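Local coordinates for putative polysaccharide binding proteins (DUF1812) (Bacteroides thetaiotaomicron VPI-5482, PDB 3GF8), which probably serves as an outer-membrane lipoprotein in the assembly or anchoring of fimbriae, as a member of the FimB/Mfa2 family, and may bind polysaccharide, at residues Gln54-Glu57 with Gly58-Ser62; Gly179-Gly182 with His183-Leu187. All blocks are in the same frame, centred on the assembly; numbering follows the deposited sequence.

Contact 1. Residues Gln54-Glu57 with Gly58-Ser62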
ATOM      1  N   GLN A  54      11.453 -10.620 -15.475  1.00 27.13           N
ATOM      2  CA  GLN A  54      12.841 -10.224 -15.314  1.00 26.06           C
ATOM      3  C   GLN A  54      12.950  -9.359 -14.059  1.00 26.72           C
ATOM      4  O   GLN A  54      12.232  -8.354 -13.921  1.00 28.49           O
ATOM      5  CB  GLN A  54      13.316  -9.479 -16.549  1.00 26.36           C
ATOM      6  CG  GLN A  54      14.702  -8.884 -16.485  1.00 24.52           C
ATOM      7  CD  GLN A  54      15.199  -8.419 -17.875  1.00 34.26           C
ATOM      8  OE1 GLN A  54      14.632  -8.779 -18.907  1.00 29.64           O
ATOM      9  NE2 GLN A  54      16.268  -7.641 -17.894  1.00 28.91           N
ATOM     10  N   ALA A  55      13.849  -9.776 -13.172  1.00 22.67           N
ATOM     11  CA  ALA A  55      14.013  -9.208 -11.846  1.00 25.08           C
ATOM     12  C   ALA A  55      15.382  -8.587 -11.737  1.00 25.08           C
ATOM     13  O   ALA A  55      16.376  -9.145 -12.175  1.00 23.88           O
ATOM     14  CB  ALA A  55      13.846 -10.293 -10.756  1.00 25.04           C
ATOM     15  N   GLU A  56      15.443  -7.401 -11.163  1.00 26.43           N
ATOM     16  CA  GLU A  56      16.727  -6.825 -10.812  1.00 24.84           C
ATOM     17  C   GLU A  56      16.489  -6.100  -9.519  1.00 26.02           C
ATOM     18  O   GLU A  56      15.351  -5.654  -9.238  1.00 28.00           O
ATOM     19  CB  GLU A  56      17.179  -5.893 -11.922  1.00 26.04           C
ATOM     20  CG  GLU A  56      18.648  -5.494 -11.822  1.00 34.87           C
ATOM     21  CD  GLU A  56      19.193  -4.909 -13.119  1.00 44.52           C
ATOM     22  OE1 GLU A  56      18.376  -4.653 -14.057  1.00 36.44           O
ATOM     23  OE2 GLU A  56      20.437  -4.720 -13.187  1.00 36.99           O
ATOM     24  N   GLU A  57      17.543  -6.023  -8.730  1.00 25.14           N
ATOM     25  CA  GLU A  57      17.489  -5.483  -7.404  1.00 27.80           C
ATOM     26  C   GLU A  57      18.884  -5.074  -6.974  1.00 29.57           C
ATOM     27  O   GLU A  57      19.861  -5.492  -7.572  1.00 28.94           O
ATOM     28  CB  GLU A  57      16.949  -6.529  -6.459  1.00 28.91           C
ATOM     29  CG  GLU A  57      17.863  -7.710  -6.254  1.00 32.54           C
ATOM     30  CD  GLU A  57      17.387  -8.574  -5.102  1.00 32.56           C
ATOM     31  OE1 GLU A  57      16.501  -9.401  -5.315  1.00 29.05           O
ATOM     32  OE2 GLU A  57      17.872  -8.395  -3.976  1.00 37.37           O
ATOM     33  N   GLY A  58      18.971  -4.235  -5.951  1.00 32.08           N
ATOM     34  CA  GLY A  58      20.269  -3.766  -5.453  1.00 30.78           C
ATOM     35  C   GLY A  58      20.684  -2.384  -5.944  1.00 32.67           C
ATOM     36  O   GLY A  58      19.848  -1.531  -6.345  1.00 28.55           O
ATOM     37  N   SER A  59      21.995  -2.176  -5.923  1.00 31.12           N
ATOM     38  CA  SER A  59      22.578  -0.850  -6.045  1.00 32.99           C
ATOM     39  C   SER A  59      22.276  -0.232  -7.410  1.00 32.46           C
ATOM     40  O   SER A  59      22.151   1.000  -7.530  1.00 31.77           O
ATOM     41  CB  SER A  59      24.095  -0.929  -5.837  1.00 32.60           C
ATOM     42  OG  SER A  59      24.638  -1.997  -6.610  1.00 39.43           O
ATOM     43  N   ALA A  60      22.157  -1.084  -8.429  1.00 29.63           N
ATOM     44  CA  ALA A  60      21.963  -0.589  -9.765  1.00 30.09           C
ATOM     45  C   ALA A  60      20.793   0.384  -9.803  1.00 30.93           C
ATOM     46  O   ALA A  60      20.866   1.408 -10.484  1.00 30.23           O
ATOM     47  CB  ALA A  60      21.757  -1.732 -10.743  1.00 29.97           C
ATOM     48  N   LEU A  61      19.736   0.075  -9.043  1.00 32.07           N
ATOM     49  CA  LEU A  61      18.473   0.810  -9.106  1.00 32.01           C
ATOM     50  C   LEU A  61      18.558   2.208  -8.495  1.00 35.09           C
ATOM     51  O   LEU A  61      17.670   3.070  -8.723  1.00 33.18           O
ATOM     52  CB  LEU A  61      17.358   0.030  -8.385  1.00 33.09           C
ATOM     53  CG  LEU A  61      16.739  -1.170  -9.110  1.00 30.27           C
ATOM     54  CD1 LEU A  61      17.776  -2.213  -9.413  1.00 26.67           C
ATOM     55  CD2 LEU A  61      15.625  -1.757  -8.237  1.00 22.24           C
ATOM     56  N   SER A  62      19.603   2.422  -7.695  1.00 35.59           N
ATOM     57  CA  SER A  62      19.709   3.622  -6.865  1.00 36.64           C
ATOM     58  C   SER A  62      20.460   4.736  -7.558  1.00 37.72           C
ATOM     59  O   SER A  62      20.523   5.844  -7.028  1.00 37.38           O
ATOM     60  CB  SER A  62      20.461   3.288  -5.584  1.00 35.58           C
ATOM     61  OG  SER A  62      21.799   2.901  -5.899  1.00 42.61           O
TER
HETATM   62  O   HOH W   1      22.249  -4.136  -8.368  1.00 42.75           O
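Strand 50-57 runs extended as far as Glu-57, whose CA lies against CD1 of Leu-61 at 3.8 Å, because the chain turns at Gly-58 and folds back in one helix-like loop. The turn needs glycine: at its positive phi and extended psi a CB would be jammed against Glu-57 O. Leu-61 N donates to Gly-58 O over 3.1 Å, a turn that brings the leucine back to the strand end. Its CG stands anti to the carbonyl carbon (chi1 -77°), and the two methyls divide the strand end between them, CD1 on the Glu-57 backbone and CD2 at 4.0 Å from Glu-56 O. The extended Glu-56 side chain passes obliquely by this leucine, CG to CD1 at 4.2 Å, while its OE1 hydrogen-bonds Tyr-66. The Glu-57 side chain starts away from the loop, and its OE2 forms a salt bridge with Arg-86. A water donates to Glu-57 O over 2.9 Å and accepts from Ala-60 N at 3.1 Å. No direct hydrogen bond links strand end and loop; across the junction the contact is made by apolar touches of a buried leucine and by one bridging water, with both carboxylates held by partners beyond the turn.

Contact 2. Residues Gly179-Gly182 with His183-Leu187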
ATOM      1  N   GLY A 179      -5.733  -8.381   0.917  1.00 24.10           N
ATOM      2  CA  GLY A 179      -4.454  -9.082   0.803  1.00 24.27           C
ATOM      3  C   GLY A 179      -4.241  -9.865  -0.485  1.00 26.22           C
ATOM      4  O   GLY A 179      -3.263 -10.624  -0.581  1.00 25.06           O
ATOM      5  N   HIS A 180      -5.110  -9.694  -1.484  1.00 25.65           N
ATOM      6  CA  HIS A 180      -4.995 -10.482  -2.740  1.00 25.85           C
ATOM      7  C   HIS A 180      -5.175  -9.557  -3.960  1.00 26.23           C
ATOM      8  O   HIS A 180      -6.277  -9.094  -4.239  1.00 26.35           O
ATOM      9  CB  HIS A 180      -6.025 -11.619  -2.743  1.00 25.52           C
ATOM     10  CG  HIS A 180      -5.706 -12.755  -3.663  1.00 29.32           C
ATOM     11  ND1 HIS A 180      -6.643 -13.709  -4.001  1.00 24.15           N
ATOM     12  CD2 HIS A 180      -4.570 -13.088  -4.325  1.00 23.47           C
ATOM     13  CE1 HIS A 180      -6.084 -14.598  -4.803  1.00 28.62           C
ATOM     14  NE2 HIS A 180      -4.834 -14.235  -5.030  1.00 32.74           N
ATOM     15  N   LEU A 181      -4.081  -9.258  -4.652  1.00 25.45           N
ATOM     16  CA  LEU A 181      -4.110  -8.265  -5.724  1.00 24.48           C
ATOM     17  C   LEU A 181      -3.997  -8.932  -7.098  1.00 25.70           C
ATOM     18  O   LEU A 181      -3.133  -9.747  -7.324  1.00 21.97           O
ATOM     19  CB  LEU A 181      -2.994  -7.236  -5.527  1.00 22.81           C
ATOM     20  CG  LEU A 181      -3.031  -6.517  -4.174  1.00 28.23           C
ATOM     21  CD1 LEU A 181      -1.885  -5.564  -4.029  1.00 25.45           C
ATOM     22  CD2 LEU A 181      -4.425  -5.846  -3.959  1.00 25.75           C
ATOM     23  N   GLY A 182      -4.875  -8.540  -8.009  1.00 27.34           N
ATOM     24  CA  GLY A 182      -4.816  -8.994  -9.384  1.00 26.51           C
ATOM     25  C   GLY A 182      -3.788  -8.247 -10.205  1.00 27.21           C
ATOM     26  O   GLY A 182      -3.179  -7.269  -9.745  1.00 26.91           O
ATOM     27  N   HIS A 183      -3.617  -8.695 -11.447  1.00 27.13           N
ATOM     28  CA  HIS A 183      -2.643  -8.088 -12.387  1.00 27.66           C
ATOM     29  C   HIS A 183      -2.936  -6.617 -12.703  1.00 25.25           C
ATOM     30  O   HIS A 183      -2.051  -5.889 -13.195  1.00 25.91           O
ATOM     31  CB  HIS A 183      -2.676  -8.848 -13.718  1.00 28.30           C
ATOM     32  CG  HIS A 183      -3.926  -8.598 -14.486  1.00 29.41           C
ATOM     33  ND1 HIS A 183      -5.099  -9.288 -14.242  1.00 31.72           N
ATOM     34  CD2 HIS A 183      -4.208  -7.686 -15.441  1.00 27.92           C
ATOM     35  CE1 HIS A 183      -6.039  -8.833 -15.051  1.00 38.68           C
ATOM     36  NE2 HIS A 183      -5.525  -7.857 -15.783  1.00 27.64           N
ATOM     37  N   ASP A 184      -4.180  -6.208 -12.464  1.00 21.86           N
ATOM     38  CA  ASP A 184      -4.608  -4.813 -12.620  1.00 22.84           C
ATOM     39  C   ASP A 184      -4.585  -4.006 -11.300  1.00 26.51           C
ATOM     40  O   ASP A 184      -5.073  -2.874 -11.251  1.00 26.00           O
ATOM     41  CB  ASP A 184      -6.029  -4.759 -13.244  1.00 24.07           C
ATOM     42  CG  ASP A 184      -7.120  -5.386 -12.352  1.00 19.91           C
ATOM     43  OD1 ASP A 184      -6.843  -5.949 -11.260  1.00 35.47           O
ATOM     44  OD2 ASP A 184      -8.284  -5.296 -12.733  1.00 30.47           O
ATOM     45  N   ASN A 185      -4.014  -4.590 -10.246  1.00 26.74           N
ATOM     46  CA  ASN A 185      -3.913  -3.984  -8.902  1.00 24.57           C
ATOM     47  C   ASN A 185      -5.254  -3.979  -8.140  1.00 27.17           C
ATOM     48  O   ASN A 185      -5.369  -3.345  -7.105  1.00 25.31           O
ATOM     49  CB  ASN A 185      -3.291  -2.565  -8.956  1.00 24.13           C
ATOM     50  CG  ASN A 185      -2.516  -2.190  -7.676  1.00 25.32           C
ATOM     51  OD1 ASN A 185      -1.939  -3.046  -7.002  1.00 24.15           O
ATOM     52  ND2 ASN A 185      -2.503  -0.911  -7.348  1.00 28.95           N
ATOM     53  N   SER A 186      -6.263  -4.696  -8.630  1.00 27.04           N
ATOM     54  CA  SER A 186      -7.541  -4.704  -7.934  1.00 27.11           C
ATOM     55  C   SER A 186      -7.565  -5.767  -6.853  1.00 26.31           C
ATOM     56  O   SER A 186      -6.856  -6.784  -6.911  1.00 25.81           O
ATOM     57  CB  SER A 186      -8.701  -4.917  -8.916  1.00 27.54           C
ATOM     58  OG  SER A 186      -8.645  -6.225  -9.494  1.00 30.31           O
ATOM     59  N   LEU A 187      -8.390  -5.525  -5.852  1.00 27.49           N
ATOM     60  CA  LEU A 187      -8.540  -6.467  -4.754  1.00 29.31           C
ATOM     61  C   LEU A 187      -9.364  -7.672  -5.208  1.00 29.68           C
ATOM     62  O   LEU A 187     -10.526  -7.551  -5.562  1.00 30.68           O
ATOM     63  CB  LEU A 187      -9.176  -5.804  -3.543  1.00 29.03           C
ATOM     64  CG  LEU A 187      -8.303  -4.936  -2.617  1.00 26.80           C
ATOM     65  CD1 LEU A 187      -7.603  -3.886  -3.366  1.00 20.28           C
ATOM     66  CD2 LEU A 187      -9.222  -4.315  -1.572  1.00 20.05           C
TER
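With CG anti to the carbonyl carbon in both (chi1 -57° and -80°), the bridged Leu-181 and Leu-187 lie side by side, CD2 of Leu-181 at 3.8 Å from CD1 of Leu-187. Asn-185 takes the other course, CG anti to its own N (chi1 -150°), and runs alongside Leu-181 with OD1 3.9 Å from CD1; its ND2 is bound by Asp-148. The backbone makes a tight hairpin-like turn, type I from Gly-182 to Asn-185 with a G1-type bulge at Asn-185, whose phi is positive. Asn-185 N donates to Gly-182 O over 2.9 Å, well above the carbonyl plane, whereas Gly-182 N reaches Ser-186 O at 2.9 Å within that carbonyl's plane and nearly straight. The same Ser-186 O also receives a CA-H contact from Leu-181 CA at 3.3 Å. Within the turn Asp-184 builds an Asx turn, reaching on to Ser-186: its OD1 takes Ser-186 N at 3.0 Å from above the carboxylate plane, and Ser-186 OG donates to Asp-184 OD1 over 2.5 Å, on the syn side. Trp-82 of strand 75-83 packs against both Leu-181 and Asn-185. With two donors on one oxygen, the aspartate is pinned and would probably be stabilised as the anion, so polar bonds set the shape of the bend while Leu-181 and Asn-185 lie against the tryptophan.

The two contacts illustrate two ways of leaving a beta strand. Contact 1 comes first along the chain, at the close of strand 50-57, which pairs with strand 38-44; contact 2 follows much later, at strand 180-182 and the loop after it, that strand being an outer one of a separate antiparallel sheet that also holds strands 89-91 and 105-108. Their centres lie 24 Å apart and their nearest atoms about 14 Å, so they do not touch. Strand 75-83 gives an indirect relation: it pairs with strand 38-44 and carries Trp-82, which touches Leu-181 and Asn-185 of contact 2. They are thus independent turns, each at the edge of a different sheet in this largely beta, probably fimbria-associated protein.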